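Aminotransferase (Streptomyces pactum, PDB 4ZM4) is a PLP-dependent class-III aminotransferase, a homodimer whose ligand pocket is shared by the two subunits. Local coordinates at residues B[33-45]-B[403-415]. The protein carries 1 engineered substitution. Residues are numbered along the deposited sequence; the frame is centred on the assembly and turned at random.
With P3B ((3E,4R,5R)-4,5-dihydroxy-3-{[(Z)-{3-hydroxy-2-methyl-5-[(phosphonooxy)methyl]pyridin-4(1H)-ylidene}methyl]imino}cyclohex-1-ene-1-carboxylic acid), chain H.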
loop_
_atom_site.group_PDB
_atom_site.type_symbol
_atom_site.label_atom_id
_atom_site.label_comp_id
_atom_site.label_asym_id
_atom_site.label_seq_id
_atom_site.Cartn_x
_atom_site.Cartn_y
_atom_site.Cartn_z
ATOM N N MET B 33 -12.958 1.850 -9.022
ATOM C CA MET B 33 -12.866 2.346 -10.397
ATOM C C MET B 33 -12.649 1.193 -11.374
ATOM O O MET B 33 -13.359 1.083 -12.391
ATOM C CB MET B 33 -11.717 3.328 -10.585
ATOM C CG MET B 33 -11.846 4.646 -9.839
ATOM S SD MET B 33 -10.576 4.798 -8.538
ATOM C CE MET B 33 -11.552 4.181 -7.176
ATOM N N ARG B 34 -11.665 0.338 -11.077
ATOM C CA ARG B 34 -11.290 -0.743 -11.980
ATOM C C ARG B 34 -12.348 -1.861 -12.073
ATOM O O ARG B 34 -12.251 -2.743 -12.921
ATOM C CB ARG B 34 -9.919 -1.323 -11.611
ATOM C CG ARG B 34 -8.769 -0.348 -11.743
ATOM C CD ARG B 34 -7.417 -1.014 -11.540
ATOM N NE ARG B 34 -7.130 -1.303 -10.130
ATOM C CZ ARG B 34 -6.995 -2.510 -9.582
ATOM N NH1 ARG B 34 -7.086 -3.622 -10.314
ATOM N NH2 ARG B 34 -6.754 -2.611 -8.285
ATOM N N ALA B 35 -13.358 -1.814 -11.215
ATOM C CA ALA B 35 -14.496 -2.731 -11.326
ATOM C C ALA B 35 -15.515 -2.270 -12.374
ATOM O O ALA B 35 -16.362 -3.066 -12.795
ATOM C CB ALA B 35 -15.163 -2.923 -9.969
ATOM N N ALA B 36 -15.439 -1.005 -12.793
ATOM C CA ALA B 36 -16.276 -0.494 -13.900
ATOM C C ALA B 36 -15.515 -0.412 -15.227
ATOM O O ALA B 36 -16.005 0.162 -16.206
ATOM C CB ALA B 36 -16.815 0.890 -13.526
ATOM N N ALA B 37 -14.322 -1.006 -15.270
ATOM C CA ALA B 37 -13.412 -0.866 -16.401
ATOM C C ALA B 37 -13.515 -2.007 -17.419
ATOM O O ALA B 37 -12.786 -2.044 -18.415
ATOM C CB ALA B 37 -11.988 -0.771 -15.885
ATOM N N VAL B 38 -14.434 -2.926 -17.191
ATOM C CA VAL B 38 -14.598 -4.089 -18.060
ATOM C C VAL B 38 -16.100 -4.391 -18.217
ATOM O O VAL B 38 -16.569 -5.468 -17.851
ATOM C CB VAL B 38 -13.854 -5.323 -17.532
ATOM C CG1 VAL B 38 -13.669 -6.367 -18.623
ATOM C CG2 VAL B 38 -12.514 -4.935 -16.953
ATOM N N PRO B 39 -16.860 -3.420 -18.750
ATOM C CA PRO B 39 -18.302 -3.642 -18.919
ATOM C C PRO B 39 -18.641 -4.787 -19.887
ATOM O O PRO B 39 -19.723 -5.361 -19.785
ATOM C CB PRO B 39 -18.804 -2.299 -19.453
ATOM C CG PRO B 39 -17.597 -1.666 -20.082
ATOM C CD PRO B 39 -16.426 -2.114 -19.275
ATOM N N LEU B 40 -17.748 -5.070 -20.835
ATOM C CA LEU B 40 -17.775 -6.329 -21.557
ATOM C C LEU B 40 -16.755 -7.207 -20.852
ATOM O O LEU B 40 -15.552 -6.965 -20.923
ATOM C CB LEU B 40 -17.411 -6.157 -23.033
ATOM C CG LEU B 40 -17.500 -7.469 -23.843
ATOM C CD1 LEU B 40 -18.960 -7.873 -24.059
ATOM C CD2 LEU B 40 -16.763 -7.376 -25.184
ATOM N N PRO B 41 -17.218 -8.216 -20.138
ATOM C CA PRO B 41 -16.308 -8.942 -19.247
ATOM C C PRO B 41 -15.061 -9.471 -19.914
ATOM O O PRO B 41 -15.122 -9.972 -21.045
ATOM C CB PRO B 41 -17.165 -10.096 -18.733
ATOM C CG PRO B 41 -18.555 -9.561 -18.776
ATOM C CD PRO B 41 -18.619 -8.609 -19.940
ATOM N N LEU B 42 -13.942 -9.384 -19.181
ATOM C CA LEU B 42 -12.651 -9.908 -19.584
ATOM C C LEU B 42 -11.947 -10.338 -18.324
ATOM O O LEU B 42 -11.707 -9.507 -17.452
ATOM C CB LEU B 42 -11.842 -8.817 -20.283
ATOM C CG LEU B 42 -10.585 -9.235 -21.061
ATOM C CD1 LEU B 42 -9.935 -7.990 -21.633
ATOM C CD2 LEU B 42 -9.562 -9.995 -20.226
ATOM N N VAL B 43 -11.641 -11.629 -18.206
ATOM C CA VAL B 43 -10.887 -12.131 -17.094
ATOM C C VAL B 43 -9.561 -12.658 -17.614
ATOM O O VAL B 43 -9.514 -13.470 -18.527
ATOM C CB VAL B 43 -11.630 -13.263 -16.346
ATOM C CG1 VAL B 43 -10.816 -13.724 -15.150
ATOM C CG2 VAL B 43 -12.998 -12.808 -15.898
ATOM N N VAL B 44 -8.471 -12.227 -17.002
ATOM C CA VAL B 44 -7.136 -12.589 -17.490
ATOM C C VAL B 44 -6.720 -13.959 -16.999
ATOM O O VAL B 44 -7.014 -14.332 -15.863
ATOM C CB VAL B 44 -6.069 -11.549 -17.058
ATOM C CG1 VAL B 44 -4.688 -11.971 -17.530
ATOM C CG2 VAL B 44 -6.427 -10.172 -17.630
ATOM N N ARG B 45 -6.094 -14.716 -17.882
ATOM C CA ARG B 45 -5.479 -15.984 -17.563
ATOM C C ARG B 45 -3.941 -15.834 -17.487
ATOM O O ARG B 45 -3.292 -16.425 -16.633
ATOM C CB ARG B 45 -5.837 -17.002 -18.643
ATOM C CG ARG B 45 -4.957 -18.266 -18.667
ATOM C CD ARG B 45 -5.642 -19.400 -19.431
ATOM N NE ARG B 45 -6.862 -19.825 -18.745
ATOM C CZ ARG B 45 -7.785 -20.647 -19.255
ATOM N NH1 ARG B 45 -7.648 -21.128 -20.487
ATOM N NH2 ARG B 45 -8.864 -20.974 -18.547
ATOM N N GLN B 403 -15.210 1.169 -27.270
ATOM C CA GLN B 403 -14.261 0.276 -26.604
ATOM C C GLN B 403 -14.771 -1.165 -26.479
ATOM O O GLN B 403 -13.970 -2.083 -26.566
ATOM C CB GLN B 403 -13.698 0.840 -25.260
ATOM C CG GLN B 403 -14.293 0.350 -23.960
ATOM C CD GLN B 403 -14.076 -1.107 -23.598
ATOM O OE1 GLN B 403 -15.032 -1.781 -23.311
ATOM N NE2 GLN B 403 -12.851 -1.554 -23.513
ATOM N N THR B 404 -16.080 -1.369 -26.298
ATOM C CA THR B 404 -16.677 -2.739 -26.411
ATOM C C THR B 404 -16.346 -3.347 -27.765
ATOM O O THR B 404 -15.971 -4.519 -27.859
ATOM C CB THR B 404 -18.213 -2.712 -26.221
ATOM O OG1 THR B 404 -18.534 -2.333 -24.881
ATOM C CG2 THR B 404 -18.848 -4.054 -26.510
ATOM N N LEU B 405 -16.479 -2.545 -28.826
ATOM C CA LEU B 405 -16.256 -3.037 -30.185
ATOM C C LEU B 405 -14.794 -3.363 -30.392
ATOM O O LEU B 405 -14.456 -4.392 -30.980
ATOM C CB LEU B 405 -16.748 -2.011 -31.216
ATOM C CG LEU B 405 -18.284 -1.904 -31.355
ATOM C CD1 LEU B 405 -18.701 -0.585 -31.994
ATOM C CD2 LEU B 405 -18.832 -3.097 -32.132
ATOM N N ALA B 406 -13.927 -2.474 -29.913
ATOM C CA ALA B 406 -12.471 -2.672 -30.006
ATOM C C ALA B 406 -12.044 -3.903 -29.239
ATOM O O ALA B 406 -11.262 -4.695 -29.732
ATOM C CB ALA B 406 -11.731 -1.438 -29.483
ATOM N N GLN B 407 -12.605 -4.082 -28.046
ATOM C CA GLN B 407 -12.282 -5.232 -27.206
ATOM C C GLN B 407 -12.603 -6.530 -27.918
ATOM O O GLN B 407 -11.792 -7.457 -27.899
ATOM C CB GLN B 407 -13.010 -5.169 -25.878
ATOM C CG GLN B 407 -12.559 -6.217 -24.864
ATOM C CD GLN B 407 -13.191 -6.031 -23.489
ATOM O OE1 GLN B 407 -13.132 -4.940 -22.898
ATOM N NE2 GLN B 407 -13.800 -7.094 -22.963
ATOM N N LYS B 408 -13.763 -6.582 -28.578
ATOM C CA LYS B 408 -14.111 -7.715 -29.415
ATOM C C LYS B 408 -13.165 -7.916 -30.566
ATOM O O LYS B 408 -12.907 -9.058 -30.948
ATOM C CB LYS B 408 -15.510 -7.576 -29.994
ATOM C CG LYS B 408 -16.600 -7.764 -28.982
ATOM C CD LYS B 408 -17.910 -7.391 -29.632
ATOM C CE LYS B 408 -19.086 -7.837 -28.792
ATOM N NZ LYS B 408 -20.203 -8.136 -29.724
ATOM N N GLU B 409 -12.677 -6.829 -31.162
ATOM C CA GLU B 409 -11.652 -6.936 -32.205
ATOM C C GLU B 409 -10.267 -7.305 -31.661
ATOM O O GLU B 409 -9.330 -7.454 -32.427
ATOM C CB GLU B 409 -11.560 -5.633 -33.006
ATOM C CG GLU B 409 -12.821 -5.252 -33.767
ATOM C CD GLU B 409 -13.230 -6.276 -34.817
ATOM O OE1 GLU B 409 -12.380 -7.035 -35.313
ATOM O OE2 GLU B 409 -14.418 -6.275 -35.202
ATOM N N GLY B 410 -10.120 -7.428 -30.343
ATOM C CA GLY B 410 -8.853 -7.837 -29.729
ATOM C C GLY B 410 -7.936 -6.714 -29.311
ATOM O O GLY B 410 -6.722 -6.881 -29.272
ATOM N N VAL B 411 -8.511 -5.555 -28.986
ATOM C CA VAL B 411 -7.747 -4.404 -28.473
ATOM C C VAL B 411 -8.475 -3.874 -27.231
ATOM O O VAL B 411 -9.647 -3.515 -27.316
ATOM C CB VAL B 411 -7.630 -3.299 -29.536
ATOM C CG1 VAL B 411 -6.971 -2.029 -28.972
ATOM C CG2 VAL B 411 -6.847 -3.807 -30.738
ATOM N N TYR B 412 -7.778 -3.822 -26.092
ATOM C CA TYR B 412 -8.348 -3.275 -24.881
ATOM C C TYR B 412 -7.788 -1.901 -24.554
ATOM O O TYR B 412 -6.582 -1.749 -24.374
ATOM C CB TYR B 412 -8.124 -4.200 -23.682
ATOM C CG TYR B 412 -8.677 -3.635 -22.400
ATOM C CD1 TYR B 412 -10.030 -3.655 -22.141
ATOM C CD2 TYR B 412 -7.847 -3.028 -21.456
ATOM C CE1 TYR B 412 -10.568 -3.113 -20.978
ATOM C CE2 TYR B 412 -8.374 -2.473 -20.285
ATOM C CZ TYR B 412 -9.736 -2.524 -20.055
ATOM O OH TYR B 412 -10.266 -1.997 -18.897
ATOM N N PHE B 413 -8.691 -0.927 -24.398
ATOM C CA PHE B 413 -8.409 0.291 -23.671
ATOM C C PHE B 413 -9.562 0.553 -22.677
ATOM O O PHE B 413 -10.599 -0.049 -22.809
ATOM C CB PHE B 413 -8.165 1.471 -24.626
ATOM C CG PHE B 413 -9.245 1.683 -25.635
ATOM C CD1 PHE B 413 -10.331 2.468 -25.328
ATOM C CD2 PHE B 413 -9.186 1.100 -26.875
ATOM C CE1 PHE B 413 -11.341 2.660 -26.244
ATOM C CE2 PHE B 413 -10.185 1.302 -27.804
ATOM C CZ PHE B 413 -11.268 2.089 -27.494
ATOM N N HIS B 414 -9.368 1.459 -21.709
ATOM C CA HIS B 414 -10.399 1.782 -20.707
ATOM C C HIS B 414 -11.595 2.492 -21.391
ATOM O O HIS B 414 -11.392 3.355 -22.232
ATOM C CB HIS B 414 -9.824 2.673 -19.615
ATOM C CG HIS B 414 -10.673 2.769 -18.386
ATOM N ND1 HIS B 414 -11.871 3.448 -18.347
ATOM C CD2 HIS B 414 -10.464 2.313 -17.130
ATOM C CE1 HIS B 414 -12.389 3.370 -17.142
ATOM N NE2 HIS B 414 -11.542 2.711 -16.375
ATOM N N PRO B 415 -12.831 2.129 -21.023
ATOM C CA PRO B 415 -14.017 2.698 -21.670
ATOM C C PRO B 415 -14.260 4.183 -21.473
ATOM O O PRO B 415 -14.996 4.772 -22.275
ATOM C CB PRO B 415 -15.192 1.929 -21.056
ATOM C CG PRO B 415 -14.625 1.059 -19.999
ATOM C CD PRO B 415 -13.153 0.948 -20.205
HETATM O OAH P3B H . -2.703 4.255 -4.543
HETATM P PBA P3B H . -1.997 3.963 -5.932
HETATM O OAI P3B H . -3.097 3.387 -6.772
HETATM O OAC P3B H . -0.838 2.984 -5.836
HETATM O OAQ P3B H . -1.590 5.507 -6.430
HETATM C CAM P3B H . -2.471 6.659 -6.232
HETATM C CAV P3B H . -2.161 7.567 -7.215
HETATM C CAL P3B H . -1.384 8.656 -6.847
HETATM N NAP P3B H . -1.017 9.565 -7.831
HETATM C CAU P3B H . -1.395 9.389 -9.142
HETATM C CAA P3B H . -1.057 10.305 -10.103
HETATM C CAW P3B H . -2.167 8.369 -9.484
HETATM O OAE P3B H . -2.507 8.255 -10.788
HETATM C CAX P3B H . -2.561 7.392 -8.568
HETATM C CAJ P3B H . -3.405 6.299 -8.975
HETATM N NAO P3B H . -3.982 6.257 -10.224
HETATM C CAT P3B H . -4.880 5.286 -10.585
HETATM C CAK P3B H . -5.468 4.330 -9.711
HETATM C CAS P3B H . -6.438 3.410 -10.095
HETATM C CAR P3B H . -6.947 2.443 -9.208
HETATM O OAD P3B H . -7.734 1.554 -9.574
HETATM O OAB P3B H . -6.716 2.464 -8.024
HETATM C CAN P3B H . -6.730 3.205 -11.387
HETATM C CAY P3B H . -6.060 4.082 -12.457
HETATM O OAF P3B H . -7.144 4.336 -13.371
HETATM C CAZ P3B H . -5.351 5.399 -11.940
HETATM O OAG P3B H . -4.354 6.011 -12.838
HETATM O O HOH W 1 -13.761 -9.978 -23.575
#
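Gln407 and Tyr412 reach across to two backbone carbonyls of 33-45, the loop that runs from the ligand pocket of this fold type I, class-III aminotransferase to strand 44-48. Gln407 lies in the last turn of helix 396-408. Its CG is anti to the backbone N (chi1 -171°) and the chain is extended beyond it, which carries the amide out to the loop. NE2 donates to Leu40 O at 2.7 Å, with the carbonyl near the amide plane but the donor above the carbonyl plane. NE2 also donates to a water, which in turn donates to Pro41 O. Two acceptors thus fix the rotation of the amide. The isobutyl group of Leu40 crosses this amide and sets CD2 3.8 Å from Lys408 CG. Leu42 CB also lies against Gln407 NE2.

Beyond the Schellman motif at Gly410, strand 411-412 pairs with strand 59-62. Tyr412 points its hydroxyl at the loop, and Ala37 O meets the ring at its edge. His414 N lies above one face of that ring, toward its rim. Ala37 CB packs on His414 NE2 at 3.5 Å, while His414 ND1 is hydrogen-bonded to Asn416 N. Pro39 CD touches Pro415 CG at 3.7 Å. At the pocket end, Arg34 NE donates a hydrogen bond to P3B OAD. Its NH1 donates to Gly94 O, and NH2 to Gly309 O and Ala312 O, all of the second subunit. The Tyr412 OH to Ala37 O hydrogen bond is 2.6 Å, its donor tilted 34° from the carbonyl plane.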